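PDB 2OGG: HTH-type transcriptional regulator TreR, which represses the trePA operon for trehalose use and binds trehalose-6-phosphate through the C-terminal effector-binding (UTRA) domain modelled here. Local coordinates for residues K10-K15 and I41-I46; V51-D56 and R104-L109; K92-E97 and V116-Y121; R110-M115 and H137-F142. All blocks are in the same frame, centred on the assembly; numbering follows the deposited sequence.

Interaction 1: K10-K15 and I41-I46; sequences KTTVHK and IRSRKI. With SO4 (sulfate ion), chain C.
The carbonyl oxygen of Ile-41 is gripped twice by the neighbouring strand: His-14 N reaches Ile-41 O at 2.7 Å, nearly in line with the C=O, and Lys-15 N reaches the same oxygen on a lone pair in the carbonyl plane at 3.3 Å. Two residues set against one make a classic beta bulge, and Ile-41 N closes the site by donating to Lys-15 O. Beyond Val-13, Thr-12 and Ser-43 exchange a pair of backbone hydrogen bonds. Strand 11-19, outermost in this chain's UTRA sheet, is so held antiparallel to strand 37-46. His-14 NE2 lies 3.0 Å from Ser-43 OG, which also bonds His-50. From the face carrying Thr-11 and Val-13, Arg-42 and Arg-44 extend to a sulfate, probably from the crystallisation liquor. Arg-42 turns its guanidinium edge to it, with NH1 2.8 Å and NH2 2.9 Å from sulfate O4, while Arg-44 NH2 takes sulfate O3 at 2.9 Å. Arg-44 bends at chi2 (-79°), bringing NH1 back to a weak bond with Thr-11 OG1. Asp-56 salt-bridges Arg-42 and Asp-54 Arg-44; Ser-74 and the backbone N of Ile-75 and Tyr-76 complete the anion site, consistent with a place for the effector's phosphate.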
# COMPACT_ATOMS: atom_id res chain seq x y z
N LYS A 10 -7.46 -21.38 20.16
CA LYS A 10 -7.84 -22.55 19.34
C LYS A 10 -8.70 -22.24 18.11
O LYS A 10 -9.56 -21.38 18.14
CB LYS A 10 -8.52 -23.62 20.21
CG LYS A 10 -8.48 -25.03 19.64
CD LYS A 10 -9.19 -26.03 20.56
CE LYS A 10 -10.70 -26.03 20.33
NZ LYS A 10 -11.45 -26.60 21.49
N THR A 11 -8.57 -23.09 17.09
CA THR A 11 -9.29 -22.93 15.83
C THR A 11 -10.11 -24.20 15.57
O THR A 11 -9.55 -25.28 15.37
CB THR A 11 -8.27 -22.73 14.66
OG1 THR A 11 -7.76 -21.40 14.70
CG2 THR A 11 -8.91 -22.98 13.28
N THR A 12 -11.39 -24.02 15.32
CA THR A 12 -12.31 -25.12 15.15
C THR A 12 -12.91 -25.08 13.77
O THR A 12 -13.58 -24.10 13.42
CB THR A 12 -13.44 -25.00 16.12
OG1 THR A 12 -12.92 -24.85 17.44
CG2 THR A 12 -14.37 -26.21 16.02
N VAL A 13 -12.80 -26.19 13.05
CA VAL A 13 -13.34 -26.31 11.70
C VAL A 13 -14.76 -26.85 11.77
O VAL A 13 -14.96 -28.00 12.14
CB VAL A 13 -12.49 -27.26 10.86
CG1 VAL A 13 -13.12 -27.51 9.52
CG2 VAL A 13 -11.10 -26.67 10.70
N HIS A 14 -15.73 -26.02 11.40
CA HIS A 14 -17.14 -26.41 11.52
C HIS A 14 -17.63 -27.07 10.26
O HIS A 14 -18.17 -28.14 10.32
CB HIS A 14 -18.03 -25.23 11.90
CG HIS A 14 -17.73 -24.68 13.26
ND1 HIS A 14 -18.25 -25.23 14.41
CD2 HIS A 14 -16.90 -23.68 13.65
CE1 HIS A 14 -17.77 -24.58 15.46
NE2 HIS A 14 -16.89 -23.69 15.02
N LYS A 15 -17.50 -26.39 9.13
CA LYS A 15 -17.81 -27.02 7.84
C LYS A 15 -16.52 -27.06 7.03
O LYS A 15 -15.78 -26.09 7.02
CB LYS A 15 -18.82 -26.20 7.03
CG LYS A 15 -20.15 -26.03 7.68
CD LYS A 15 -21.16 -25.56 6.66
CE LYS A 15 -22.56 -25.99 7.04
NZ LYS A 15 -23.53 -25.61 5.98
N ILE A 41 -15.38 -23.33 6.87
CA ILE A 41 -15.94 -22.44 7.85
C ILE A 41 -15.37 -22.75 9.23
O ILE A 41 -15.52 -23.87 9.75
CB ILE A 41 -17.47 -22.46 7.82
CG1 ILE A 41 -17.98 -21.84 6.52
CG2 ILE A 41 -18.06 -21.75 9.02
CD1 ILE A 41 -19.47 -22.04 6.35
N ARG A 42 -14.73 -21.76 9.83
CA ARG A 42 -14.03 -21.95 11.11
C ARG A 42 -14.44 -20.90 12.11
O ARG A 42 -14.64 -19.75 11.74
CB ARG A 42 -12.54 -21.82 10.90
CG ARG A 42 -11.97 -22.92 10.08
CD ARG A 42 -10.51 -22.69 9.72
NE ARG A 42 -10.31 -21.62 8.75
CZ ARG A 42 -9.12 -21.05 8.54
NH1 ARG A 42 -8.09 -21.36 9.34
NH2 ARG A 42 -9.01 -20.03 7.70
N SER A 43 -14.26 -21.22 13.38
CA SER A 43 -14.41 -20.22 14.42
C SER A 43 -13.12 -20.17 15.19
O SER A 43 -12.38 -21.15 15.19
CB SER A 43 -15.57 -20.58 15.36
OG SER A 43 -15.20 -21.54 16.33
N ARG A 44 -12.80 -19.01 15.76
CA ARG A 44 -11.59 -18.84 16.56
C ARG A 44 -11.98 -18.62 18.01
O ARG A 44 -12.70 -17.68 18.31
CB ARG A 44 -10.81 -17.61 16.10
CG ARG A 44 -10.67 -17.45 14.61
CD ARG A 44 -9.59 -18.35 14.09
NE ARG A 44 -9.45 -18.21 12.64
CZ ARG A 44 -8.39 -18.59 11.94
NH1 ARG A 44 -7.36 -19.17 12.56
NH2 ARG A 44 -8.35 -18.40 10.63
N LYS A 45 -11.32 -19.33 18.91
CA LYS A 45 -11.62 -19.23 20.33
C LYS A 45 -10.45 -18.51 21.00
O LYS A 45 -9.32 -19.01 21.01
CB LYS A 45 -11.81 -20.65 20.92
CG LYS A 45 -12.15 -20.72 22.41
CD LYS A 45 -12.41 -22.17 22.80
CE LYS A 45 -12.16 -22.44 24.29
NZ LYS A 45 -12.00 -23.90 24.57
N ILE A 46 -10.67 -17.24 21.32
CA ILE A 46 -9.65 -16.42 21.94
C ILE A 46 -9.95 -16.41 23.42
O ILE A 46 -10.88 -15.76 23.89
CB ILE A 46 -9.63 -15.00 21.34
CG1 ILE A 46 -9.38 -15.11 19.82
CG2 ILE A 46 -8.62 -14.10 22.09
CD1 ILE A 46 -9.48 -13.82 19.04
S SO4 C . -5.62 -18.48 7.98
O1 SO4 C . -6.27 -17.80 6.88
O2 SO4 C . -4.18 -18.50 7.81
O3 SO4 C . -5.82 -17.80 9.25
O4 SO4 C . -6.15 -19.83 7.99
O HOH W 1 -14.36 -25.65 22.98

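Interaction 2: V51-D56 and R104-L109; sequences VILDKD and RELLDL
Leu-107 sets its two methyls against strand 49-59: its CD2 meets the backbone, 3.4 Å from Ile-52 O, and its CD1 the side chain of Leu-53, 4.0 Å from Leu-53 CB. This is the close-packed part of the contact. Leu-107 is the first residue to leave helical angles after helix 101-106, and with CG anti to its own carbonyl carbon (chi1 -47°) the isobutyl group is directed at the strand, CD2 also coming within 3.9 Å of Val-51 N. Leu-53 answers from the strand. Its CG stands anti to the backbone N (chi1 -174°), and the branch ends with CD1 3.9 Å from Leu-106 CD1, the two side chains meeting at a slant through a single methyl pair. Here the packing is lighter, and Leu-106 is partly exposed. Glu-102 and Asp-103, one turn earlier in the helix, also touch Leu-53. Polar groups work at the margins: Lys-55 forms a salt bridge with Glu-102, and Asp-108 OD2 accepts from the backbone N of His-50. The helix 101-106 and the turn after it are thus laid on one face of the UTRA sheet. The two segments meet through van der Waals contacts of leucine methyls, which set little direction; the flanking polar links probably add some.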
# COMPACT_ATOMS: atom_id res chain seq x y z
N VAL A 51 -15.17 -16.09 19.02
CA VAL A 51 -15.46 -14.70 18.75
C VAL A 51 -15.33 -14.24 17.30
O VAL A 51 -15.77 -13.15 16.98
CB VAL A 51 -14.69 -13.79 19.68
CG1 VAL A 51 -15.04 -14.12 21.11
CG2 VAL A 51 -13.22 -13.97 19.46
N ILE A 52 -14.63 -15.03 16.48
CA ILE A 52 -14.52 -14.73 15.06
C ILE A 52 -15.02 -15.91 14.25
O ILE A 52 -14.73 -17.07 14.56
CB ILE A 52 -13.06 -14.42 14.66
CG1 ILE A 52 -12.57 -13.17 15.37
CG2 ILE A 52 -12.97 -14.17 13.14
CD1 ILE A 52 -11.15 -13.27 15.89
N LEU A 53 -15.74 -15.63 13.16
CA LEU A 53 -16.13 -16.71 12.27
C LEU A 53 -15.50 -16.48 10.92
O LEU A 53 -15.62 -15.38 10.38
CB LEU A 53 -17.65 -16.81 12.16
CG LEU A 53 -18.02 -18.03 11.33
CD1 LEU A 53 -17.92 -19.28 12.19
CD2 LEU A 53 -19.38 -17.89 10.62
N ASP A 54 -14.64 -17.40 10.51
CA ASP A 54 -13.87 -17.24 9.27
C ASP A 54 -14.42 -18.15 8.18
O ASP A 54 -14.49 -19.36 8.35
CB ASP A 54 -12.41 -17.56 9.52
CG ASP A 54 -11.65 -16.40 10.14
OD1 ASP A 54 -11.89 -15.25 9.70
OD2 ASP A 54 -10.73 -16.63 10.98
N LYS A 55 -14.92 -17.56 7.10
CA LYS A 55 -15.39 -18.36 5.96
C LYS A 55 -14.47 -18.20 4.74
O LYS A 55 -14.18 -17.07 4.34
CB LYS A 55 -16.83 -17.98 5.63
CG LYS A 55 -17.76 -18.19 6.83
CD LYS A 55 -19.08 -17.43 6.73
CE LYS A 55 -19.99 -18.08 5.69
NZ LYS A 55 -21.40 -17.63 5.81
N ASP A 56 -13.80 -19.26 4.33
CA ASP A 56 -13.00 -19.18 3.11
C ASP A 56 -13.66 -19.99 2.00
O ASP A 56 -13.98 -21.15 2.22
CB ASP A 56 -11.57 -19.70 3.35
CG ASP A 56 -10.66 -18.64 3.99
OD1 ASP A 56 -10.11 -17.83 3.20
OD2 ASP A 56 -10.44 -18.64 5.24
N ARG A 104 -24.89 -16.94 15.68
CA ARG A 104 -25.29 -17.17 17.06
C ARG A 104 -25.14 -18.63 17.48
O ARG A 104 -24.90 -18.92 18.65
CB ARG A 104 -26.71 -16.67 17.30
CG ARG A 104 -26.86 -15.21 16.95
CD ARG A 104 -28.24 -14.70 17.30
NE ARG A 104 -28.12 -13.56 18.19
CZ ARG A 104 -28.16 -12.28 17.82
NH1 ARG A 104 -28.48 -11.96 16.56
NH2 ARG A 104 -27.96 -11.32 18.72
N GLU A 105 -25.22 -19.53 16.51
CA GLU A 105 -24.99 -20.95 16.79
C GLU A 105 -23.54 -21.17 17.13
O GLU A 105 -23.22 -21.85 18.10
CB GLU A 105 -25.32 -21.80 15.57
CG GLU A 105 -26.76 -22.14 15.40
CD GLU A 105 -26.90 -23.35 14.53
OE1 GLU A 105 -25.88 -23.72 13.89
OE2 GLU A 105 -27.96 -24.01 14.58
N LEU A 106 -22.65 -20.54 16.37
CA LEU A 106 -21.25 -20.88 16.43
C LEU A 106 -20.39 -19.99 17.33
O LEU A 106 -19.30 -20.39 17.73
CB LEU A 106 -20.65 -20.98 15.01
CG LEU A 106 -21.42 -21.85 13.99
CD1 LEU A 106 -20.69 -21.94 12.67
CD2 LEU A 106 -21.71 -23.24 14.53
N LEU A 107 -20.83 -18.77 17.60
CA LEU A 107 -20.00 -17.88 18.45
C LEU A 107 -20.69 -17.51 19.76
O LEU A 107 -21.90 -17.58 19.87
CB LEU A 107 -19.59 -16.60 17.70
CG LEU A 107 -19.03 -16.73 16.28
CD1 LEU A 107 -18.99 -15.35 15.63
CD2 LEU A 107 -17.63 -17.36 16.28
N ASP A 108 -19.89 -17.18 20.76
CA ASP A 108 -20.43 -16.69 22.02
C ASP A 108 -20.72 -15.20 21.86
O ASP A 108 -19.84 -14.36 22.05
CB ASP A 108 -19.43 -16.94 23.15
CG ASP A 108 -18.85 -18.35 23.14
OD1 ASP A 108 -19.62 -19.32 23.00
OD2 ASP A 108 -17.62 -18.50 23.33
N LEU A 109 -21.95 -14.85 21.50
CA LEU A 109 -22.28 -13.46 21.19
C LEU A 109 -22.82 -12.61 22.33
O LEU A 109 -23.07 -11.42 22.15
CB LEU A 109 -23.14 -13.36 19.94
CG LEU A 109 -22.38 -13.76 18.66
CD1 LEU A 109 -23.31 -13.89 17.49
CD2 LEU A 109 -21.24 -12.78 18.32

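Interaction 3: K92-E97 and V116-Y121; sequences KEIVAE and VVVRNY
Strands 87-98 and 114-124 are antiparallel neighbours in the six-stranded UTRA sheet, joined here by two hydrogen-bonded pairs. Glu-93 N donates to Arg-119 O at 2.7 Å, and Arg-119 N returns a bond to Glu-93 O; Val-95 and Val-117 repeat the exchange, with Val-117 N 2.8 Å from Val-95 O. At the non-hydrogen-bonded pairs, the CA-H groups of Lys-92 and Ile-94 point at Arg-119 O and Val-117 O.

Most apolar contacts lie on the face of Ile-94, Val-116 and Val-118. Ile-94 spreads its two branches, CG2 resting 3.9 Å from Val-116 CG1 while Ile-94 CG1 lies 4.0 Å from Val-118 CG2. Lys-92 extends the row, its CG against Val-118 CG1, and Phe-142 and Phe-144 lie over this face. Strand 87-98 is outermost within the chain, but residues 92-95 pair antiparallel with a strand of the second subunit, so the sheet continues across that interface.

The other face carries Glu-93 and Arg-119 among Val-95 and Val-117, and Glu-97 reaches in to join them. Glu-93 is directed chiefly to Arg-143 of the second subunit, while Glu-97 OE1 goes to Arg-136. Arg-119, extended from CG to NE, comes end-on at Glu-97 from the opposite direction, with Val-117 CG1 over one face of its guanidinium and Tyr-132 OH taking NE. NH1 also gives a bond to a water. In the salt bridge both terminal nitrogens clasp one oxygen from the same side: Arg-119 NH1 lies 2.8 Å from Glu-97 OE2, 53° out of the carboxylate plane, and Arg-119 NH2 is 3.0 Å from that same OE2.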
# COMPACT_ATOMS: atom_id res chain seq x y z
N LYS A 92 -10.08 -5.49 -0.11
CA LYS A 92 -10.72 -5.65 1.20
C LYS A 92 -11.91 -4.70 1.35
O LYS A 92 -11.83 -3.53 0.98
CB LYS A 92 -9.68 -5.30 2.27
CG LYS A 92 -9.76 -6.09 3.52
CD LYS A 92 -8.44 -6.04 4.30
CE LYS A 92 -7.46 -7.13 3.85
NZ LYS A 92 -6.08 -6.99 4.45
N GLU A 93 -13.01 -5.18 1.91
CA GLU A 93 -14.12 -4.31 2.19
C GLU A 93 -14.60 -4.64 3.60
O GLU A 93 -14.81 -5.82 3.92
CB GLU A 93 -15.25 -4.52 1.18
CG GLU A 93 -16.42 -3.53 1.38
CD GLU A 93 -17.76 -4.02 0.82
OE1 GLU A 93 -18.09 -5.22 0.99
OE2 GLU A 93 -18.57 -3.16 0.39
N ILE A 94 -14.56 -3.64 4.47
CA ILE A 94 -14.90 -3.80 5.89
C ILE A 94 -16.16 -3.01 6.21
O ILE A 94 -16.20 -1.79 6.05
CB ILE A 94 -13.78 -3.25 6.80
CG1 ILE A 94 -12.45 -3.93 6.51
CG2 ILE A 94 -14.10 -3.49 8.24
CD1 ILE A 94 -11.32 -3.26 7.17
N VAL A 95 -17.21 -3.71 6.61
CA VAL A 95 -18.46 -3.07 7.02
C VAL A 95 -18.97 -3.68 8.32
O VAL A 95 -18.30 -4.52 8.93
CB VAL A 95 -19.56 -3.28 5.96
CG1 VAL A 95 -19.13 -2.73 4.61
CG2 VAL A 95 -19.89 -4.76 5.85
N ALA A 96 -20.08 -3.14 8.83
CA ALA A 96 -20.74 -3.74 9.99
C ALA A 96 -22.09 -4.29 9.59
O ALA A 96 -22.85 -3.65 8.87
CB ALA A 96 -20.89 -2.73 11.10
N GLU A 97 -22.41 -5.47 10.11
CA GLU A 97 -23.63 -6.16 9.76
C GLU A 97 -24.34 -6.69 10.99
O GLU A 97 -23.72 -6.95 12.01
CB GLU A 97 -23.30 -7.32 8.80
CG GLU A 97 -22.60 -6.88 7.51
CD GLU A 97 -22.52 -7.97 6.45
OE1 GLU A 97 -22.74 -9.16 6.78
OE2 GLU A 97 -22.29 -7.64 5.27
N VAL A 116 -18.35 -6.93 13.03
CA VAL A 116 -17.52 -6.29 12.04
C VAL A 116 -17.16 -7.38 11.01
O VAL A 116 -16.87 -8.51 11.39
CB VAL A 116 -16.26 -5.66 12.68
CG1 VAL A 116 -15.31 -5.07 11.59
CG2 VAL A 116 -16.67 -4.57 13.62
N VAL A 117 -17.51 -7.12 9.74
CA VAL A 117 -17.30 -8.11 8.69
C VAL A 117 -16.25 -7.67 7.68
O VAL A 117 -16.42 -6.68 6.97
CB VAL A 117 -18.58 -8.44 7.90
CG1 VAL A 117 -18.26 -9.48 6.83
CG2 VAL A 117 -19.67 -8.95 8.83
N VAL A 118 -15.12 -8.37 7.68
CA VAL A 118 -14.06 -8.13 6.72
C VAL A 118 -14.15 -9.09 5.54
O VAL A 118 -14.14 -10.32 5.71
CB VAL A 118 -12.67 -8.26 7.36
CG1 VAL A 118 -11.60 -7.92 6.34
CG2 VAL A 118 -12.58 -7.35 8.60
N ARG A 119 -14.33 -8.53 4.36
CA ARG A 119 -14.37 -9.31 3.13
C ARG A 119 -13.17 -9.03 2.28
O ARG A 119 -12.91 -7.88 1.93
CB ARG A 119 -15.62 -9.01 2.34
CG ARG A 119 -16.85 -9.67 2.90
CD ARG A 119 -18.04 -9.32 2.05
NE ARG A 119 -19.27 -9.93 2.55
CZ ARG A 119 -20.13 -9.32 3.36
NH1 ARG A 119 -19.84 -8.15 3.92
NH2 ARG A 119 -21.19 -9.98 3.75
N ASN A 120 -12.61 -10.09 1.72
CA ASN A 120 -11.35 -9.99 1.03
C ASN A 120 -11.40 -10.84 -0.24
O ASN A 120 -11.85 -11.98 -0.21
CB ASN A 120 -10.28 -10.49 1.98
CG ASN A 120 -8.92 -10.22 1.50
OD1 ASN A 120 -8.67 -9.23 0.82
ND2 ASN A 120 -7.98 -11.01 1.98
N TYR A 121 -11.10 -10.22 -1.37
CA TYR A 121 -11.13 -10.89 -2.67
C TYR A 121 -9.72 -10.94 -3.24
O TYR A 121 -9.11 -9.91 -3.48
CB TYR A 121 -12.02 -10.07 -3.59
CG TYR A 121 -13.41 -9.89 -3.04
CD1 TYR A 121 -14.47 -10.69 -3.48
CD2 TYR A 121 -13.68 -8.90 -2.10
CE1 TYR A 121 -15.74 -10.55 -2.95
CE2 TYR A 121 -14.97 -8.69 -1.63
CZ TYR A 121 -15.99 -9.57 -2.01
OH TYR A 121 -17.28 -9.38 -1.56
O HOH W 2 -17.51 -6.54 3.88

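Interaction 4: R110-M115 and H137-F142; sequences RGYDHM and HRLDKF
Arg-138 lies across one face of the Tyr-112 ring, ring and guanidinium planes 24° apart, at the end of the beta hairpin formed by strands 114-124 and 129-138. Its CG makes a CH-pi contact, 4.2 Å from the ring centroid, and CD and NE follow over the CD2-CE2 side. With CG anti to the backbone N and a bend at chi3, the chain is carried over the tyrosine into a side-on salt bridge with Asp-140. Each nitrogen donates to its own carboxylate oxygen on the syn lone pair: Arg-138 NE lies 3.0 Å from Asp-140 OD1, NH2 3.3 Å from OD2. That clamp keeps the carboxylate only 15° from parallel with the ring, while Asp-140 CB sits 3.5 Å from Tyr-112 OH. Arg-110 comes over the guanidinium of Arg-138 with its CD, the two guanidinium planes steeply inclined at 75°. The like charges are close, but Glu-49 forms a salt bridge with Arg-138 NH2, and Asp-108 O accepts from NH1, which probably offsets the repulsion. Leu-139 packs its CB at 4.0 Å from Tyr-112 CE1, and the residue also touches His-114 of the second subunit. Beside the arginine stem, the selenomethionine Met-115 folds back through two bends, leaving its CE 3.9 Å from Arg-138 CG.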
# COMPACT_ATOMS: atom_id res chain seq x y z
N ARG A 110 -22.84 -13.17 23.54
CA ARG A 110 -23.29 -12.42 24.72
C ARG A 110 -24.54 -11.59 24.40
O ARG A 110 -25.52 -12.09 23.84
CB ARG A 110 -22.20 -11.45 25.18
CG ARG A 110 -20.88 -12.07 25.64
CD ARG A 110 -19.93 -10.95 26.06
NE ARG A 110 -18.64 -11.42 26.56
CZ ARG A 110 -18.24 -11.32 27.83
NH1 ARG A 110 -19.06 -10.81 28.75
NH2 ARG A 110 -17.04 -11.74 28.18
N GLY A 111 -24.50 -10.32 24.79
CA GLY A 111 -25.52 -9.35 24.42
C GLY A 111 -25.03 -8.49 23.26
O GLY A 111 -24.95 -7.27 23.37
N TYR A 112 -24.52 -9.14 22.22
CA TYR A 112 -24.09 -8.44 21.02
C TYR A 112 -25.08 -8.60 19.85
O TYR A 112 -25.73 -9.62 19.73
CB TYR A 112 -22.68 -8.88 20.63
CG TYR A 112 -21.60 -8.10 21.34
CD1 TYR A 112 -21.39 -6.75 21.04
CD2 TYR A 112 -20.82 -8.68 22.35
CE1 TYR A 112 -20.39 -6.02 21.68
CE2 TYR A 112 -19.82 -7.96 22.98
CZ TYR A 112 -19.61 -6.63 22.64
OH TYR A 112 -18.62 -5.89 23.27
N ASP A 113 -25.32 -7.51 19.13
CA ASP A 113 -26.30 -7.51 18.04
C ASP A 113 -25.66 -7.38 16.66
O ASP A 113 -26.33 -7.62 15.65
CB ASP A 113 -27.30 -6.37 18.22
CG ASP A 113 -28.30 -6.63 19.34
OD1 ASP A 113 -28.83 -7.77 19.41
OD2 ASP A 113 -28.63 -5.67 20.08
N HIS A 114 -24.44 -6.82 16.61
CA HIS A 114 -23.72 -6.62 15.33
C HIS A 114 -22.34 -7.24 15.29
O HIS A 114 -21.79 -7.63 16.33
CB HIS A 114 -23.62 -5.13 14.95
CG HIS A 114 -24.95 -4.48 14.75
ND1 HIS A 114 -25.74 -4.04 15.80
CD2 HIS A 114 -25.63 -4.17 13.61
CE1 HIS A 114 -26.86 -3.53 15.32
NE2 HIS A 114 -26.81 -3.58 14.00
N MSE A 115 -21.76 -7.24 14.08
CA MSE A 115 -20.46 -7.83 13.81
C MSE A 115 -19.68 -6.86 12.95
O MSE A 115 -20.25 -6.08 12.19
CB MSE A 115 -20.63 -9.10 12.99
CG MSE A 115 -21.58 -10.11 13.57
SE MSE A 115 -20.76 -11.48 14.68
CE MSE A 115 -20.64 -10.47 16.32
N HIS A 137 -16.25 -10.63 12.95
CA HIS A 137 -15.82 -10.40 14.32
C HIS A 137 -16.91 -9.84 15.19
O HIS A 137 -17.55 -8.87 14.83
CB HIS A 137 -14.69 -9.39 14.34
CG HIS A 137 -13.50 -9.78 13.53
ND1 HIS A 137 -13.50 -9.74 12.15
CD2 HIS A 137 -12.26 -10.18 13.90
CE1 HIS A 137 -12.32 -10.12 11.70
NE2 HIS A 137 -11.54 -10.36 12.74
N ARG A 138 -16.96 -10.33 16.43
CA ARG A 138 -17.65 -9.63 17.49
C ARG A 138 -17.00 -8.25 17.71
O ARG A 138 -15.78 -8.11 17.66
CB ARG A 138 -17.53 -10.46 18.75
CG ARG A 138 -18.69 -10.26 19.73
CD ARG A 138 -18.58 -11.30 20.81
NE ARG A 138 -17.54 -10.97 21.79
CZ ARG A 138 -17.36 -11.63 22.94
NH1 ARG A 138 -18.14 -12.67 23.25
NH2 ARG A 138 -16.37 -11.28 23.75
N LEU A 139 -17.82 -7.24 18.00
CA LEU A 139 -17.34 -5.86 17.96
C LEU A 139 -16.10 -5.59 18.79
O LEU A 139 -15.22 -4.86 18.37
CB LEU A 139 -18.46 -4.89 18.34
CG LEU A 139 -19.45 -4.66 17.21
CD1 LEU A 139 -20.19 -5.94 16.97
CD2 LEU A 139 -20.42 -3.55 17.57
N ASP A 140 -16.09 -6.08 20.02
CA ASP A 140 -14.95 -5.84 20.91
C ASP A 140 -13.66 -6.55 20.46
O ASP A 140 -12.64 -6.41 21.11
CB ASP A 140 -15.29 -6.24 22.35
CG ASP A 140 -15.52 -7.74 22.51
OD1 ASP A 140 -16.20 -8.34 21.64
OD2 ASP A 140 -15.01 -8.31 23.49
N LYS A 141 -13.74 -7.42 19.46
CA LYS A 141 -12.59 -8.26 19.09
C LYS A 141 -12.11 -7.92 17.68
O LYS A 141 -11.77 -8.81 16.89
CB LYS A 141 -12.96 -9.75 19.17
CG LYS A 141 -13.20 -10.25 20.58
CD LYS A 141 -11.96 -10.07 21.44
CE LYS A 141 -12.26 -10.35 22.90
NZ LYS A 141 -11.01 -10.60 23.64
N PHE A 142 -12.29 -6.67 17.30
CA PHE A 142 -11.90 -6.26 15.99
C PHE A 142 -10.91 -5.13 16.11
O PHE A 142 -11.10 -4.24 16.93
CB PHE A 142 -13.12 -5.79 15.20
CG PHE A 142 -12.77 -5.30 13.84
CD1 PHE A 142 -12.32 -6.19 12.89
CD2 PHE A 142 -12.59 -3.94 13.61
CE1 PHE A 142 -11.85 -5.74 11.66
CE2 PHE A 142 -12.07 -3.48 12.41
CZ PHE A 142 -11.71 -4.38 11.43

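Overall arrangement
All four contacts involve one sheet of the UTRA domain, in strand order 11-19, 37-46, 49-59, 129-138, 114-124, 87-98. Interactions 1 and 3 lie at the two outer strand pairs of this chain's sheet, centres about 18 Å apart, the latter continued by the second subunit; the sulfate belongs to interaction 1, whereas interactions 3 and 4 both reach the second subunit. Interaction 2 sits beside interaction 1, centres about 8 Å apart, coupled by Arg-44 NE to Asp-54 OD2 at 2.6 Å. It also touches interaction 4, centres about 10 Å apart, where Asp-108 O meets Arg-138 NH1 at 2.7 Å. Interactions 3 and 4 share strand 114-124, and a sodium ion lies about 4 Å from the His-114 side chain.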